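Local coordinates for protein lysine cyclodeaminase (Streptomyces pristinaespiralis, PDB 5YU3) that catalyses the cyclising deamination of L-lysine, probably to L-pipecolic acid with loss of ammonia and with the help of bound NAD, and also recognises L-ornithine and L-2,4-diaminobutyric acid, at residues E22-R25 against R26-R30; V115-T118 against A119-G123; A311-V314 against F315-A319. All blocks are in the same frame, centred on the assembly; numbering follows the deposited sequence.

Contact 1: residues E22-R25 against R26-R30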
loop_
_atom_site.group_PDB
_atom_site.type_symbol
_atom_site.label_atom_id
_atom_site.label_comp_id
_atom_site.label_asym_id
_atom_site.label_seq_id
_atom_site.Cartn_x
_atom_site.Cartn_y
_atom_site.Cartn_z
ATOM N N GLU A 22 7.198 -30.057 0.453
ATOM C CA GLU A 22 5.991 -30.036 1.260
ATOM C C GLU A 22 5.420 -28.626 1.371
ATOM O O GLU A 22 4.196 -28.439 1.326
ATOM C CB GLU A 22 6.277 -30.613 2.644
ATOM C CG GLU A 22 5.171 -30.301 3.634
ATOM C CD GLU A 22 3.912 -31.101 3.388
ATOM O OE1 GLU A 22 3.944 -32.025 2.541
ATOM O OE2 GLU A 22 2.886 -30.811 4.049
ATOM N N LEU A 23 6.287 -27.618 1.503
ATOM C CA LEU A 23 5.786 -26.249 1.611
ATOM C C LEU A 23 5.119 -25.810 0.309
ATOM O O LEU A 23 4.074 -25.151 0.333
ATOM C CB LEU A 23 6.919 -25.296 1.982
ATOM C CG LEU A 23 6.512 -23.837 2.214
ATOM C CD1 LEU A 23 5.583 -23.693 3.425
ATOM C CD2 LEU A 23 7.759 -22.974 2.363
ATOM N N MET A 24 5.697 -26.184 -0.830
ATOM C CA MET A 24 5.061 -25.877 -2.108
ATOM C C MET A 24 3.726 -26.606 -2.241
ATOM O O MET A 24 2.736 -26.016 -2.682
ATOM C CB MET A 24 6.001 -26.225 -3.264
ATOM C CG MET A 24 5.404 -25.972 -4.667
ATOM S SD MET A 24 5.009 -24.227 -4.989
ATOM C CE MET A 24 6.547 -23.616 -5.639
ATOM N N ARG A 25 3.668 -27.878 -1.823
ATOM C CA ARG A 25 2.414 -28.623 -1.890
ATOM C C ARG A 25 1.342 -27.995 -1.007
ATOM O O ARG A 25 0.168 -27.934 -1.403
ATOM C CB ARG A 25 2.632 -30.083 -1.493
ATOM C CG ARG A 25 3.258 -30.924 -2.616
ATOM C CD ARG A 25 3.104 -32.422 -2.375
ATOM N NE ARG A 25 3.685 -33.210 -3.462
ATOM C CZ ARG A 25 4.934 -33.666 -3.457
ATOM N NH1 ARG A 25 5.723 -33.418 -2.412
ATOM N NH2 ARG A 25 5.393 -34.374 -4.486
ATOM N N ARG A 26 1.719 -27.526 0.191
ATOM C CA ARG A 26 0.745 -26.852 1.047
ATOM C C ARG A 26 0.161 -25.633 0.350
ATOM O O ARG A 26 -1.051 -25.398 0.416
ATOM C CB ARG A 26 1.375 -26.425 2.375
ATOM C CG ARG A 26 1.721 -27.573 3.300
ATOM C CD ARG A 26 2.190 -27.066 4.677
ATOM N NE ARG A 26 2.814 -28.138 5.447
ATOM C CZ ARG A 26 3.377 -27.975 6.638
ATOM N NH1 ARG A 26 3.409 -26.770 7.205
ATOM N NH2 ARG A 26 3.918 -29.019 7.261
ATOM N N ILE A 27 1.005 -24.849 -0.322
ATOM C CA ILE A 27 0.519 -23.635 -0.973
ATOM C C ILE A 27 -0.318 -23.981 -2.203
ATOM O O ILE A 27 -1.346 -23.342 -2.463
ATOM C CB ILE A 27 1.695 -22.696 -1.304
ATOM C CG1 ILE A 27 2.313 -22.190 0.013
ATOM C CG2 ILE A 27 1.231 -21.496 -2.145
ATOM C CD1 ILE A 27 3.653 -21.496 -0.142
ATOM N N ILE A 28 0.087 -25.005 -2.964
ATOM C CA ILE A 28 -0.756 -25.482 -4.060
ATOM C C ILE A 28 -2.138 -25.874 -3.540
ATOM O O ILE A 28 -3.166 -25.475 -4.101
ATOM C CB ILE A 28 -0.080 -26.652 -4.796
ATOM C CG1 ILE A 28 1.127 -26.157 -5.600
ATOM C CG2 ILE A 28 -1.105 -27.389 -5.689
ATOM C CD1 ILE A 28 2.032 -27.287 -6.106
ATOM N N ASP A 29 -2.188 -26.657 -2.457
ATOM C CA ASP A 29 -3.476 -27.119 -1.942
ATOM C C ASP A 29 -4.329 -25.955 -1.444
ATOM O O ASP A 29 -5.538 -25.901 -1.706
ATOM C CB ASP A 29 -3.270 -28.133 -0.813
ATOM C CG ASP A 29 -2.704 -29.465 -1.307
ATOM O OD1 ASP A 29 -2.799 -29.759 -2.516
ATOM O OD2 ASP A 29 -2.163 -30.222 -0.477
ATOM N N ARG A 30 -3.718 -25.016 -0.726
ATOM C CA ARG A 30 -4.486 -23.895 -0.191
ATOM C C ARG A 30 -4.981 -22.982 -1.304
ATOM O O ARG A 30 -6.116 -22.486 -1.256
ATOM C CB ARG A 30 -3.632 -23.114 0.805
ATOM C CG ARG A 30 -3.175 -23.968 1.955
ATOM C CD ARG A 30 -4.324 -24.244 2.895
ATOM N NE ARG A 30 -4.440 -23.140 3.821
ATOM C CZ ARG A 30 -3.841 -23.098 5.005
ATOM N NH1 ARG A 30 -3.090 -24.116 5.418
ATOM N NH2 ARG A 30 -3.996 -22.034 5.772
#

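Contact 2: residues V115-T118 against A119-G123. With NAD (nicotinamide-adenine-dinucleotide), chain F; PRO (proline), chain G.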
loop_
_atom_site.group_PDB
_atom_site.type_symbol
_atom_site.label_atom_id
_atom_site.label_comp_id
_atom_site.label_asym_id
_atom_site.label_seq_id
_atom_site.Cartn_x
_atom_site.Cartn_y
_atom_site.Cartn_z
ATOM N N VAL A 115 9.685 -12.035 -0.910
ATOM C CA VAL A 115 10.458 -12.572 -2.039
ATOM C C VAL A 115 10.187 -14.065 -2.222
ATOM O O VAL A 115 9.772 -14.512 -3.303
ATOM C CB VAL A 115 11.962 -12.304 -1.850
ATOM C CG1 VAL A 115 12.765 -13.005 -2.955
ATOM C CG2 VAL A 115 12.255 -10.813 -1.857
ATOM N N LEU A 116 10.452 -14.867 -1.180
ATOM C CA LEU A 116 10.208 -16.307 -1.283
ATOM C C LEU A 116 8.724 -16.600 -1.482
ATOM O O LEU A 116 8.351 -17.387 -2.357
ATOM C CB LEU A 116 10.736 -17.034 -0.042
ATOM C CG LEU A 116 10.479 -18.546 -0.004
ATOM C CD1 LEU A 116 11.124 -19.235 -1.197
ATOM C CD2 LEU A 116 10.974 -19.154 1.329
ATOM N N LEU A 117 7.868 -15.988 -0.657
ATOM C CA LEU A 117 6.424 -16.184 -0.760
ATOM C C LEU A 117 5.908 -15.914 -2.177
ATOM O O LEU A 117 5.066 -16.664 -2.685
ATOM C CB LEU A 117 5.716 -15.279 0.263
ATOM C CG LEU A 117 4.191 -15.231 0.366
ATOM C CD1 LEU A 117 3.772 -14.828 1.781
ATOM C CD2 LEU A 117 3.583 -14.247 -0.639
ATOM N N THR A 118 6.372 -14.834 -2.809
ATOM C CA THR A 118 5.902 -14.514 -4.162
ATOM C C THR A 118 6.292 -15.625 -5.133
ATOM O O THR A 118 5.467 -16.099 -5.926
ATOM C CB THR A 118 6.466 -13.165 -4.639
ATOM O OG1 THR A 118 5.919 -12.097 -3.845
ATOM C CG2 THR A 118 6.102 -12.902 -6.120
ATOM N N ALA A 119 7.544 -16.079 -5.052
ATOM C CA ALA A 119 8.000 -17.147 -5.940
ATOM C C ALA A 119 7.205 -18.424 -5.707
ATOM O O ALA A 119 6.849 -19.124 -6.660
ATOM C CB ALA A 119 9.501 -17.389 -5.742
ATOM N N LEU A 120 6.906 -18.740 -4.439
ATOM C CA LEU A 120 6.154 -19.947 -4.124
ATOM C C LEU A 120 4.740 -19.889 -4.689
ATOM O O LEU A 120 4.289 -20.838 -5.341
ATOM C CB LEU A 120 6.104 -20.163 -2.608
ATOM C CG LEU A 120 7.462 -20.491 -1.980
ATOM C CD1 LEU A 120 7.339 -20.603 -0.450
ATOM C CD2 LEU A 120 8.050 -21.770 -2.562
ATOM N N ARG A 121 3.998 -18.807 -4.408
ATOM C CA ARG A 121 2.596 -18.819 -4.827
ATOM C C ARG A 121 2.453 -18.632 -6.336
ATOM O O ARG A 121 1.417 -19.013 -6.902
ATOM C CB ARG A 121 1.770 -17.775 -4.040
ATOM C CG ARG A 121 2.218 -16.310 -4.097
ATOM C CD ARG A 121 1.919 -15.677 -5.462
ATOM N NE ARG A 121 1.499 -14.285 -5.382
ATOM C CZ ARG A 121 1.504 -13.441 -6.412
ATOM N NH1 ARG A 121 1.953 -13.833 -7.612
ATOM N NH2 ARG A 121 1.071 -12.191 -6.239
ATOM N N THR A 122 3.468 -18.070 -6.991
ATOM C CA THR A 122 3.429 -17.913 -8.442
ATOM C C THR A 122 3.662 -19.249 -9.136
ATOM O O THR A 122 2.976 -19.574 -10.118
ATOM C CB THR A 122 4.464 -16.875 -8.878
ATOM O OG1 THR A 122 4.208 -15.653 -8.176
ATOM C CG2 THR A 122 4.383 -16.592 -10.374
ATOM N N GLY A 123 4.616 -20.039 -8.634
ATOM C CA GLY A 123 4.722 -21.418 -9.082
ATOM C C GLY A 123 3.462 -22.206 -8.789
ATOM O O GLY A 123 2.974 -22.959 -9.638
HETATM P PA NAD F . 14.234 -12.281 -13.181
HETATM O O1A NAD F . 14.916 -10.986 -13.494
HETATM O O2A NAD F . 14.756 -13.158 -12.060
HETATM O O5B NAD F . 14.275 -13.200 -14.502
HETATM C C5B NAD F . 13.761 -12.696 -15.740
HETATM C C4B NAD F . 14.588 -13.342 -16.842
HETATM O O4B NAD F . 14.015 -13.019 -18.111
HETATM C C3B NAD F . 16.019 -12.797 -16.872
HETATM O O3B NAD F . 16.964 -13.874 -16.688
HETATM C C2B NAD F . 16.146 -12.178 -18.254
HETATM O O2B NAD F . 17.431 -12.345 -18.849
HETATM C C1B NAD F . 15.099 -12.944 -19.031
HETATM N N9A NAD F . 14.610 -12.318 -20.278
HETATM C C8A NAD F . 14.404 -11.007 -20.541
HETATM N N7A NAD F . 13.919 -10.849 -21.815
HETATM C C5A NAD F . 13.815 -12.085 -22.358
HETATM C C6A NAD F . 13.388 -12.665 -23.646
HETATM N N6A NAD F . 12.945 -11.874 -24.651
HETATM N N1A NAD F . 13.429 -14.010 -23.773
HETATM C C2A NAD F . 13.859 -14.835 -22.800
HETATM N N3A NAD F . 14.277 -14.380 -21.608
HETATM C C4A NAD F . 14.270 -13.044 -21.340
HETATM O O3 NAD F . 12.670 -11.938 -12.906
HETATM P PN NAD F . 11.542 -12.927 -12.349
HETATM O O1N NAD F . 11.811 -14.314 -12.884
HETATM O O2N NAD F . 11.415 -12.695 -10.858
HETATM O O5D NAD F . 10.205 -12.323 -13.018
HETATM C C5D NAD F . 9.932 -12.543 -14.403
HETATM C C4D NAD F . 8.566 -11.943 -14.738
HETATM O O4D NAD F . 7.559 -12.542 -13.922
HETATM C C3D NAD F . 8.509 -10.454 -14.442
HETATM O O3D NAD F . 7.698 -9.814 -15.452
HETATM C C2D NAD F . 7.766 -10.390 -13.126
HETATM O O2D NAD F . 7.164 -9.111 -12.881
HETATM C C1D NAD F . 6.764 -11.505 -13.343
HETATM N N1N NAD F . 6.116 -12.002 -12.135
HETATM C C2N NAD F . 4.853 -12.435 -12.240
HETATM C C3N NAD F . 4.168 -12.919 -11.134
HETATM C C7N NAD F . 2.768 -13.405 -11.309
HETATM O O7N NAD F . 2.069 -13.616 -10.339
HETATM N N7N NAD F . 2.329 -13.643 -12.557
HETATM C C4N NAD F . 4.815 -12.995 -9.897
HETATM C C5N NAD F . 6.139 -12.565 -9.829
HETATM C C6N NAD F . 6.781 -12.077 -10.968
HETATM N N PRO G . 3.281 -9.099 -10.422
HETATM C CA PRO G . 4.067 -9.493 -9.135
HETATM C C PRO G . 3.091 -10.015 -8.044
HETATM O O PRO G . 3.587 -10.025 -6.903
HETATM C CB PRO G . 4.663 -8.408 -8.814
HETATM C CG PRO G . 5.049 -7.760 -10.242
HETATM C CD PRO G . 4.356 -8.386 -11.139
HETATM O OXT PRO G . 1.904 -10.444 -8.277
#

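Contact 3: residues A311-V314 against F315-A319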
loop_
_atom_site.group_PDB
_atom_site.type_symbol
_atom_site.label_atom_id
_atom_site.label_comp_id
_atom_site.label_asym_id
_atom_site.label_seq_id
_atom_site.Cartn_x
_atom_site.Cartn_y
_atom_site.Cartn_z
ATOM N N ALA A 311 -0.783 -17.674 0.871
ATOM C CA ALA A 311 0.565 -18.161 1.154
ATOM C C ALA A 311 1.072 -17.632 2.490
ATOM O O ALA A 311 1.768 -18.345 3.225
ATOM C CB ALA A 311 1.517 -17.774 0.030
ATOM N N MET A 312 0.744 -16.380 2.820
ATOM C CA MET A 312 1.132 -15.859 4.131
ATOM C C MET A 312 0.506 -16.681 5.246
ATOM O O MET A 312 1.172 -17.005 6.241
ATOM C CB MET A 312 0.740 -14.383 4.264
ATOM C CG MET A 312 1.101 -13.777 5.630
ATOM S SD MET A 312 1.274 -11.979 5.526
ATOM C CE MET A 312 1.881 -11.552 7.169
ATOM N N GLU A 313 -0.762 -17.064 5.085
ATOM C CA GLU A 313 -1.407 -17.888 6.105
ATOM C C GLU A 313 -0.647 -19.192 6.311
ATOM O O GLU A 313 -0.511 -19.668 7.442
ATOM C CB GLU A 313 -2.855 -18.170 5.717
ATOM C CG GLU A 313 -3.691 -18.805 6.816
ATOM C CD GLU A 313 -3.962 -17.857 7.977
ATOM O OE1 GLU A 313 -3.850 -16.624 7.789
ATOM O OE2 GLU A 313 -4.297 -18.352 9.077
ATOM N N VAL A 314 -0.143 -19.786 5.226
ATOM C CA VAL A 314 0.618 -21.025 5.359
ATOM C C VAL A 314 1.890 -20.787 6.167
ATOM O O VAL A 314 2.247 -21.588 7.042
ATOM C CB VAL A 314 0.934 -21.614 3.972
ATOM C CG1 VAL A 314 1.922 -22.770 4.114
ATOM C CG2 VAL A 314 -0.355 -22.072 3.300
ATOM N N PHE A 315 2.589 -19.683 5.890
ATOM C CA PHE A 315 3.785 -19.346 6.653
ATOM C C PHE A 315 3.457 -19.044 8.113
ATOM O O PHE A 315 4.183 -19.467 9.017
ATOM C CB PHE A 315 4.497 -18.148 6.022
ATOM C CG PHE A 315 5.444 -18.524 4.925
ATOM C CD1 PHE A 315 6.740 -18.918 5.218
ATOM C CD2 PHE A 315 5.033 -18.516 3.603
ATOM C CE1 PHE A 315 7.620 -19.270 4.202
ATOM C CE2 PHE A 315 5.907 -18.874 2.581
ATOM C CZ PHE A 315 7.204 -19.254 2.887
ATOM N N LEU A 316 2.391 -18.282 8.368
ATOM C CA LEU A 316 2.078 -17.925 9.752
ATOM C C LEU A 316 1.652 -19.141 10.561
ATOM O O LEU A 316 1.938 -19.215 11.763
ATOM C CB LEU A 316 0.983 -16.859 9.794
ATOM C CG LEU A 316 1.362 -15.502 9.212
ATOM C CD1 LEU A 316 0.243 -14.499 9.457
ATOM C CD2 LEU A 316 2.690 -15.003 9.778
ATOM N N GLU A 317 0.955 -20.095 9.934
ATOM C CA GLU A 317 0.604 -21.330 10.630
ATOM C C GLU A 317 1.855 -22.086 11.060
ATOM O O GLU A 317 1.961 -22.534 12.210
ATOM C CB GLU A 317 -0.275 -22.207 9.736
ATOM C CG GLU A 317 -1.702 -21.694 9.587
ATOM C CD GLU A 317 -2.509 -22.498 8.588
ATOM O OE1 GLU A 317 -1.988 -23.513 8.093
ATOM O OE2 GLU A 317 -3.657 -22.103 8.292
ATOM N N ALA A 318 2.815 -22.237 10.144
ATOM C CA ALA A 318 4.055 -22.933 10.481
ATOM C C ALA A 318 4.866 -22.150 11.506
ATOM O O ALA A 318 5.442 -22.739 12.429
ATOM C CB ALA A 318 4.880 -23.188 9.217
ATOM N N ALA A 319 4.928 -20.820 11.359
ATOM C CA ALA A 319 5.687 -20.004 12.302
ATOM C C ALA A 319 5.048 -20.007 13.688
ATOM O O ALA A 319 5.757 -20.039 14.702
ATOM C CB ALA A 319 5.814 -18.574 11.774
HETATM O O HOH W 1 -4.994 -20.577 9.701
#

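Contact 1: residues E22-R25 against R26-R30
Glu-22 and Arg-26 form the salt bridge between 22-25 and 26-30, an i to i+4 pair along a single turn of helix 20-39. OE2 of Glu-22 meets NE of Arg-26 at 3.0 Å. The bond is nearly straight, with an angle of 173° at the hydrogen. The oxygen uses its anti lone pair and lies in the guanidinium plane at the edge, yet the carboxylate as a whole stands 79° away from that plane, so the two flat groups meet one oxygen to one nitrogen rather than as a two-pronged pair. In the glutamate a bend at the second torsion (chi2 73°) turns the carboxylate toward the extended arginine and brings OE2 to its NE; Glu-22 CG itself lies 3.7 Å from Arg-26 NE.

Backbone bonds carry the regular helix underneath. Arg-26 N donates to Glu-22 O at 2.9 Å, and the same step repeats from Ile-27 N to Leu-23 O, from Ile-28 N to Met-24 O, and from Asp-29 N to Arg-25 O.

The apolar contacts lie on the buried side. Met-24 CG touches Ile-28 CD1 at 3.9 Å, the two chains running obliquely past each other. Leu-23 and Ile-27 approach more loosely, CG to CD1 at 4.4 Å.

Those apolar groups sit among several helices. Leu-23 and Ile-27 pack on Leu-120 of helix 115-133, and Leu-23 also reaches Val-314 and Phe-315 of helix 305-321 and Val-15 of helix 8-18. Met-24 turns instead to helix 148-160, at His-155, Ala-156 and Leu-159, which places this turn among four helices of its own chain, with Tyr-341 of the second subunit against Met-24.

Contact 2: residues V115-T118 against A119-G123
Thr-122 hangs its hydroxyl back over the carbonyl of Thr-118, one turn earlier, while Arg-121 swings round to the ligand side. OG1 of Thr-122 donates to Thr-118 O at 2.6 Å from above the carbonyl plane, and Thr-122 N reaches the same oxygen at 3.0 Å from the opposite face, so two donors grip one acceptor. Arg-121 has its CG in the crowded position between backbone N and carbonyl carbon (chi1 57°). With further bends at chi2 and chi3, this folds the chain alongside the helix, CG lying 3.2 Å from Leu-117 O. From there its guanidinium gives NH1 to Thr-122 OG1 at 3.0 Å, tilted from the plane, and NH2 to the proline OXT at 2.8 Å; NH1 makes only a weak bond to the nicotinamide O7N. Asp-308 pairs with NE and so holds the arginine from behind. An alanine in place of Arg-121 would take away the N-H on OXT, probably leaving the bound proline more dependent on Lys-77, and Asp-308 without its mate.

Away from the ligands, Leu-116 and Leu-120 pass at a slant, Leu-116 CG meeting Leu-120 CD1 at 3.8 Å. Thr-118 OG1 bonds to Gly-114 O and to Lys-77.

Thr-122 CG2 lies 3.7 Å from NAD C4N. On the other side of the nicotinamide ring, CA of the bound proline lies 3.7 Å from NAD C4N. This turn thus touches both cofactor and amino acid and contributes to placing them, an alignment consistent with hydride transfer between the alpha carbon and C4N.

Contact 3: residues A311-V314 against F315-A319
Glu-313 sets its CG anti to the backbone N (chi1 -170°) and then bends at chi2, whereas Glu-317, one turn on, has CG anti to its carbonyl carbon (chi1 -73°); the two chains converge. OE2 of Glu-317 comes 3.6 Å from Glu-313 CG and 3.9 Å from Glu-313 OE2, with the carboxylate planes 82° apart. These like charges are probably offset by outside partners, Arg-100 for Glu-313 and Arg-30 for Glu-317. A water sits between the two OE2 atoms, but its distances are so short that its exact place is doubtful.

On another side of the turn, Met-312 CG rests against Leu-316 CG at 4.0 Å. Phe-315 turns the edge of its ring to the carbonyl of Ala-311, CD2 lying 3.3 Å from that oxygen, while its backbone N donates to the same oxygen.

This is i to i+4 packing in an amphipathic helix of the ornithine cyclodeaminase/mu-crystallin family: Met-312 and Leu-316 lie on the mixed sheet at strands 94-102 and 3-6, Val-314 and Phe-315 face helix 20-39, Phe-315 also packs on Leu-120 of helix 115-133, and the two glutamates lie on the polar side, where Arg-100 and Arg-30 pair with them.

Followed from the N terminus, contact 1 on helix 20-39, contact 2 at the start of helix 115-133 and contact 3 on helix 305-321 come in series. Each spans a single helical turn, so none closes a long loop and none nests in or crosses another. They meet in space through their side chains. Leu-23, Leu-120 and Phe-315, one from each contact, all touch one another, while Leu-117 CG packs on Ala-311 CB at 3.7 Å. Arg-30 links contact 1 to contact 3 by a salt bridge to Glu-317. Of the three, only contact 2 touches NAD and proline; the other two pack on its helix, away from the ligands.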